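Local coordinates for putative phenazine biosynthesis PhzC/PhzF protein (Clostridium difficile, PDB 4DUN) that belongs to the PhzF family and probably acts as an isomerase, although its substrate is not established, at residues 154-168 and 188-200. Numbering follows the deposited sequence.
Sequences EQEVINYKPNYAQLR and VSRYFCPELDSED
R190 reaches from strand 188-193 to the end of helix 154-159. Its CB points toward the helix; CG leaves anti to the carbonyl carbon (chi1 -71°), which sets CG and CD beside V157 CG1, with CD 3.7 Å from that methyl. A bend at chi3 (71°) then turns the guanidinium, and NE donates to E199 OE2 and NH2 to E199 OE1, a nearly straight, side-on salt bridge from above the carboxylate plane. NH1 donates to two carbonyls where the helix ends: V157 O at 2.8 Å, in its carbonyl plane, and Y160 O, also at 2.8 Å, with NH1 tilted from that carbonyl's plane. Four bonds on three nitrogens thus fix the group's rotation, and F192 CZ lies over one face. Beyond it, P162 CB sits over the F192 ring, a CH-pi contact 4.2 Å from the centroid, while Y160 meets that ring obliquely. Y164 carries D197 CA 4.0 Å from its own centroid, over the face. R168 NH1 bonds P194 O at 2.9 Å and salt-bridges D197 OD1 at 2.8 Å. Strands 188-193 and 198-200 form an antiparallel hairpin with a G1 bulge (D197, S198 facing C193); 188-193 runs 22° from helix 154-159, antiparallel to strand 176-181 and parallel to 222-227.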
loop_
_atom_site.group_PDB
_atom_site.type_symbol
_atom_site.label_atom_id
_atom_site.label_comp_id
_atom_site.label_asym_id
_atom_site.label_seq_id
_atom_site.Cartn_x
_atom_site.Cartn_y
_atom_site.Cartn_z
ATOM N N GLU A 154 5.965 28.589 9.489
ATOM C CA GLU A 154 6.129 27.398 8.672
ATOM C C GLU A 154 6.888 26.337 9.494
ATOM O O GLU A 154 6.504 25.166 9.469
ATOM C CB GLU A 154 6.881 27.753 7.379
ATOM C CG GLU A 154 7.193 26.539 6.529
ATOM C CD GLU A 154 7.791 26.854 5.178
ATOM O OE1 GLU A 154 8.973 26.517 4.965
ATOM O OE2 GLU A 154 7.071 27.408 4.320
ATOM N N GLN A 155 7.899 26.764 10.297
ATOM C CA GLN A 155 8.659 25.861 11.156
ATOM C C GLN A 155 7.727 25.095 12.110
ATOM O O GLN A 155 7.898 23.887 12.265
ATOM C CB GLN A 155 9.747 26.607 11.963
ATOM C CG GLN A 155 10.792 25.656 12.559
ATOM C CD GLN A 155 11.455 24.798 11.499
ATOM O OE1 GLN A 155 12.041 25.305 10.539
ATOM N NE2 GLN A 155 11.328 23.480 11.618
ATOM N N GLU A 156 6.732 25.776 12.704
ATOM C CA GLU A 156 5.795 25.114 13.629
ATOM C C GLU A 156 4.933 24.071 12.890
ATOM O O GLU A 156 4.691 22.984 13.435
ATOM C CB GLU A 156 4.911 26.130 14.357
ATOM C CG GLU A 156 5.624 26.823 15.503
ATOM C CD GLU A 156 4.728 27.634 16.417
ATOM O OE1 GLU A 156 3.513 27.745 16.127
ATOM O OE2 GLU A 156 5.236 28.132 17.447
ATOM N N VAL A 157 4.576 24.355 11.625
ATOM C CA VAL A 157 3.822 23.424 10.764
ATOM C C VAL A 157 4.701 22.183 10.515
ATOM O O VAL A 157 4.240 21.067 10.728
ATOM C CB VAL A 157 3.329 24.105 9.457
ATOM C CG1 VAL A 157 2.776 23.085 8.450
ATOM C CG2 VAL A 157 2.266 25.159 9.782
ATOM N N ILE A 158 5.969 22.384 10.133
ATOM C CA ILE A 158 6.932 21.289 9.905
ATOM C C ILE A 158 7.120 20.456 11.203
ATOM O O ILE A 158 7.157 19.230 11.132
ATOM C CB ILE A 158 8.293 21.854 9.386
ATOM C CG1 ILE A 158 8.130 22.550 8.007
ATOM C CG2 ILE A 158 9.400 20.766 9.329
ATOM C CD1 ILE A 158 9.298 23.474 7.621
ATOM N N ASN A 159 7.256 21.124 12.371
ATOM C CA ASN A 159 7.523 20.465 13.662
ATOM C C ASN A 159 6.395 19.596 14.198
ATOM O O ASN A 159 6.654 18.681 14.989
ATOM C CB ASN A 159 7.853 21.512 14.732
ATOM C CG ASN A 159 9.193 22.172 14.537
ATOM O OD1 ASN A 159 9.994 21.773 13.686
ATOM N ND2 ASN A 159 9.468 23.202 15.327
ATOM N N TYR A 160 5.157 19.900 13.814
ATOM C CA TYR A 160 3.998 19.196 14.343
ATOM C C TYR A 160 4.065 17.692 14.078
ATOM O O TYR A 160 4.406 17.267 12.982
ATOM C CB TYR A 160 2.731 19.792 13.738
ATOM C CG TYR A 160 1.447 19.317 14.377
ATOM C CD1 TYR A 160 0.743 18.233 13.851
ATOM C CD2 TYR A 160 0.884 20.004 15.449
ATOM C CE1 TYR A 160 -0.448 17.795 14.434
ATOM C CE2 TYR A 160 -0.329 19.606 16.005
ATOM C CZ TYR A 160 -0.994 18.501 15.492
ATOM O OH TYR A 160 -2.194 18.115 16.029
ATOM N N LYS A 161 3.760 16.899 15.117
ATOM C CA LYS A 161 3.735 15.447 15.063
ATOM C C LYS A 161 2.374 15.025 15.559
ATOM O O LYS A 161 2.033 15.269 16.728
ATOM C CB LYS A 161 4.887 14.805 15.876
ATOM C CG LYS A 161 6.289 15.281 15.495
ATOM C CD LYS A 161 6.757 14.779 14.125
ATOM C CE LYS A 161 8.082 15.384 13.713
ATOM N NZ LYS A 161 7.923 16.756 13.154
ATOM N N PRO A 162 1.537 14.484 14.655
ATOM C CA PRO A 162 0.166 14.151 15.059
ATOM C C PRO A 162 0.075 12.980 16.029
ATOM O O PRO A 162 0.838 12.010 15.945
ATOM C CB PRO A 162 -0.525 13.813 13.729
ATOM C CG PRO A 162 0.597 13.335 12.842
ATOM C CD PRO A 162 1.782 14.174 13.229
ATOM N N ASN A 163 -0.874 13.100 16.964
ATOM C CA ASN A 163 -1.263 12.063 17.913
ATOM C C ASN A 163 -2.655 11.665 17.463
ATOM O O ASN A 163 -3.620 12.346 17.816
ATOM C CB ASN A 163 -1.211 12.592 19.356
ATOM C CG ASN A 163 -1.531 11.555 20.410
ATOM O OD1 ASN A 163 -2.434 10.718 20.270
ATOM N ND2 ASN A 163 -0.853 11.642 21.537
ATOM N N TYR A 164 -2.767 10.640 16.595
ATOM C CA TYR A 164 -4.068 10.311 15.994
ATOM C C TYR A 164 -5.125 9.874 16.994
ATOM O O TYR A 164 -6.296 10.178 16.762
ATOM C CB TYR A 164 -3.951 9.290 14.863
ATOM C CG TYR A 164 -3.167 9.824 13.688
ATOM C CD1 TYR A 164 -3.655 10.881 12.920
ATOM C CD2 TYR A 164 -1.901 9.331 13.390
ATOM C CE1 TYR A 164 -2.928 11.392 11.846
ATOM C CE2 TYR A 164 -1.163 9.834 12.320
ATOM C CZ TYR A 164 -1.683 10.860 11.547
ATOM O OH TYR A 164 -0.949 11.372 10.507
ATOM N N ALA A 165 -4.727 9.232 18.110
ATOM C CA ALA A 165 -5.656 8.797 19.163
ATOM C C ALA A 165 -6.379 10.010 19.760
ATOM O O ALA A 165 -7.598 9.973 19.929
ATOM C CB ALA A 165 -4.912 8.028 20.250
ATOM N N GLN A 166 -5.633 11.096 20.014
ATOM C CA GLN A 166 -6.176 12.341 20.555
ATOM C C GLN A 166 -7.023 13.077 19.500
ATOM O O GLN A 166 -8.126 13.522 19.815
ATOM C CB GLN A 166 -5.050 13.250 21.085
ATOM C CG GLN A 166 -4.341 12.715 22.337
ATOM C CD GLN A 166 -5.194 12.818 23.577
ATOM O OE1 GLN A 166 -6.101 12.010 23.805
ATOM N NE2 GLN A 166 -4.909 13.805 24.415
ATOM N N LEU A 167 -6.527 13.164 18.247
ATOM C CA LEU A 167 -7.230 13.839 17.153
ATOM C C LEU A 167 -8.560 13.139 16.802
ATOM O O LEU A 167 -9.524 13.823 16.460
ATOM C CB LEU A 167 -6.328 13.970 15.912
ATOM C CG LEU A 167 -5.058 14.849 16.063
ATOM C CD1 LEU A 167 -4.252 14.850 14.770
ATOM C CD2 LEU A 167 -5.398 16.283 16.498
ATOM N N ARG A 168 -8.643 11.803 16.963
ATOM C CA ARG A 168 -9.884 11.061 16.713
ATOM C C ARG A 168 -11.019 11.493 17.662
ATOM O O ARG A 168 -12.192 11.298 17.336
ATOM C CB ARG A 168 -9.652 9.555 16.850
ATOM C CG ARG A 168 -9.205 8.908 15.566
ATOM C CD ARG A 168 -9.253 7.389 15.623
ATOM N NE ARG A 168 -8.266 6.819 16.542
ATOM C CZ ARG A 168 -6.993 6.574 16.243
ATOM N NH1 ARG A 168 -6.511 6.890 15.047
ATOM N NH2 ARG A 168 -6.191 6.014 17.138
ATOM N N VAL A 188 1.218 27.649 3.782
ATOM C CA VAL A 188 1.492 26.226 3.861
ATOM C C VAL A 188 0.454 25.571 4.720
ATOM O O VAL A 188 -0.174 26.241 5.548
ATOM C CB VAL A 188 2.929 25.915 4.399
ATOM C CG1 VAL A 188 4.015 26.444 3.464
ATOM C CG2 VAL A 188 3.133 26.438 5.834
ATOM N N SER A 189 0.313 24.260 4.577
ATOM C CA SER A 189 -0.598 23.479 5.430
ATOM C C SER A 189 -0.195 22.014 5.438
ATOM O O SER A 189 0.635 21.584 4.645
ATOM C CB SER A 189 -2.061 23.618 5.000
ATOM O OG SER A 189 -2.316 22.925 3.783
ATOM N N ARG A 190 -0.714 21.297 6.412
ATOM C CA ARG A 190 -0.641 19.851 6.551
ATOM C C ARG A 190 -2.043 19.410 6.953
ATOM O O ARG A 190 -2.730 20.128 7.691
ATOM C CB ARG A 190 0.431 19.386 7.534
ATOM C CG ARG A 190 1.856 19.589 6.995
ATOM C CD ARG A 190 2.872 19.363 8.074
ATOM N NE ARG A 190 2.968 17.950 8.427
ATOM C CZ ARG A 190 3.544 17.487 9.528
ATOM N NH1 ARG A 190 4.085 18.329 10.415
ATOM N NH2 ARG A 190 3.585 16.182 9.759
ATOM N N TYR A 191 -2.489 18.280 6.412
ATOM C CA TYR A 191 -3.843 17.783 6.638
ATOM C C TYR A 191 -3.771 16.383 7.241
ATOM O O TYR A 191 -3.164 15.489 6.652
ATOM C CB TYR A 191 -4.620 17.787 5.300
ATOM C CG TYR A 191 -6.086 17.442 5.417
ATOM C CD1 TYR A 191 -6.509 16.118 5.486
ATOM C CD2 TYR A 191 -7.062 18.428 5.310
ATOM C CE1 TYR A 191 -7.870 15.791 5.556
ATOM C CE2 TYR A 191 -8.423 18.117 5.388
ATOM C CZ TYR A 191 -8.822 16.796 5.510
ATOM O OH TYR A 191 -10.158 16.485 5.575
ATOM N N PHE A 192 -4.412 16.189 8.393
ATOM C CA PHE A 192 -4.401 14.913 9.110
ATOM C C PHE A 192 -5.778 14.251 9.101
ATOM O O PHE A 192 -6.798 14.905 9.374
ATOM C CB PHE A 192 -3.895 15.112 10.561
ATOM C CG PHE A 192 -2.526 15.767 10.582
ATOM C CD1 PHE A 192 -1.381 15.037 10.275
ATOM C CD2 PHE A 192 -2.390 17.124 10.859
ATOM C CE1 PHE A 192 -0.122 15.654 10.239
ATOM C CE2 PHE A 192 -1.135 17.741 10.815
ATOM C CZ PHE A 192 -0.007 16.994 10.516
ATOM N N CYS A 193 -5.783 12.933 8.790
ATOM C CA CYS A 193 -6.962 12.070 8.716
ATOM C C CYS A 193 -6.930 11.124 9.921
ATOM O O CYS A 193 -6.304 10.052 9.848
ATOM C CB CYS A 193 -6.984 11.309 7.392
ATOM S SG CYS A 193 -6.666 12.345 5.944
ATOM N N PRO A 194 -7.559 11.533 11.052
ATOM C CA PRO A 194 -7.440 10.745 12.289
ATOM C C PRO A 194 -7.983 9.316 12.208
ATOM O O PRO A 194 -7.353 8.414 12.766
ATOM C CB PRO A 194 -8.211 11.588 13.315
ATOM C CG PRO A 194 -8.122 13.003 12.767
ATOM C CD PRO A 194 -8.305 12.789 11.302
ATOM N N GLU A 195 -9.096 9.098 11.489
ATOM C CA GLU A 195 -9.678 7.758 11.396
ATOM C C GLU A 195 -8.876 6.872 10.441
ATOM O O GLU A 195 -8.906 5.651 10.587
ATOM C CB GLU A 195 -11.162 7.808 11.003
ATOM C CG GLU A 195 -12.068 8.257 12.139
ATOM C CD GLU A 195 -12.173 7.333 13.344
ATOM O OE1 GLU A 195 -12.062 6.096 13.174
ATOM O OE2 GLU A 195 -12.388 7.855 14.462
ATOM N N LEU A 196 -8.134 7.483 9.502
ATOM C CA LEU A 196 -7.275 6.748 8.582
ATOM C C LEU A 196 -5.868 6.546 9.188
ATOM O O LEU A 196 -5.062 5.819 8.598
ATOM C CB LEU A 196 -7.185 7.478 7.220
ATOM C CG LEU A 196 -8.465 7.518 6.358
ATOM C CD1 LEU A 196 -8.294 8.454 5.170
ATOM C CD2 LEU A 196 -8.852 6.122 5.852
ATOM N N ASP A 197 -5.573 7.181 10.363
ATOM C CA ASP A 197 -4.256 7.146 11.042
ATOM C C ASP A 197 -3.146 7.605 10.056
ATOM O O ASP A 197 -2.062 7.020 9.997
ATOM C CB ASP A 197 -3.943 5.738 11.598
ATOM C CG ASP A 197 -4.446 5.451 12.996
ATOM O OD1 ASP A 197 -4.060 6.188 13.929
ATOM O OD2 ASP A 197 -5.157 4.432 13.174
ATOM N N SER A 198 -3.444 8.628 9.245
ATOM C CA SER A 198 -2.490 9.056 8.230
ATOM C C SER A 198 -2.550 10.537 7.958
ATOM O O SER A 198 -3.548 11.212 8.246
ATOM C CB SER A 198 -2.748 8.296 6.928
ATOM O OG SER A 198 -4.041 8.588 6.427
ATOM N N GLU A 199 -1.463 11.039 7.382
ATOM C CA GLU A 199 -1.371 12.422 6.936
ATOM C C GLU A 199 -1.612 12.437 5.431
ATOM O O GLU A 199 -0.972 11.694 4.693
ATOM C CB GLU A 199 -0.014 13.028 7.301
ATOM C CG GLU A 199 0.184 14.388 6.665
ATOM C CD GLU A 199 1.485 15.078 7.012
ATOM O OE1 GLU A 199 2.340 14.467 7.692
ATOM O OE2 GLU A 199 1.654 16.236 6.578
ATOM N N ASP A 200 -2.554 13.255 4.976
ATOM C CA ASP A 200 -2.865 13.309 3.548
ATOM C C ASP A 200 -1.707 13.997 2.788
ATOM O O ASP A 200 -1.307 15.090 3.175
ATOM C CB ASP A 200 -4.163 14.099 3.367
ATOM C CG ASP A 200 -4.920 13.842 2.086
ATOM O OD1 ASP A 200 -4.624 12.816 1.396
ATOM O OD2 ASP A 200 -5.843 14.613 1.799
HETATM O O HOH W 1 -3.236 5.654 16.576
HETATM O O HOH W 2 -12.988 10.471 14.851
#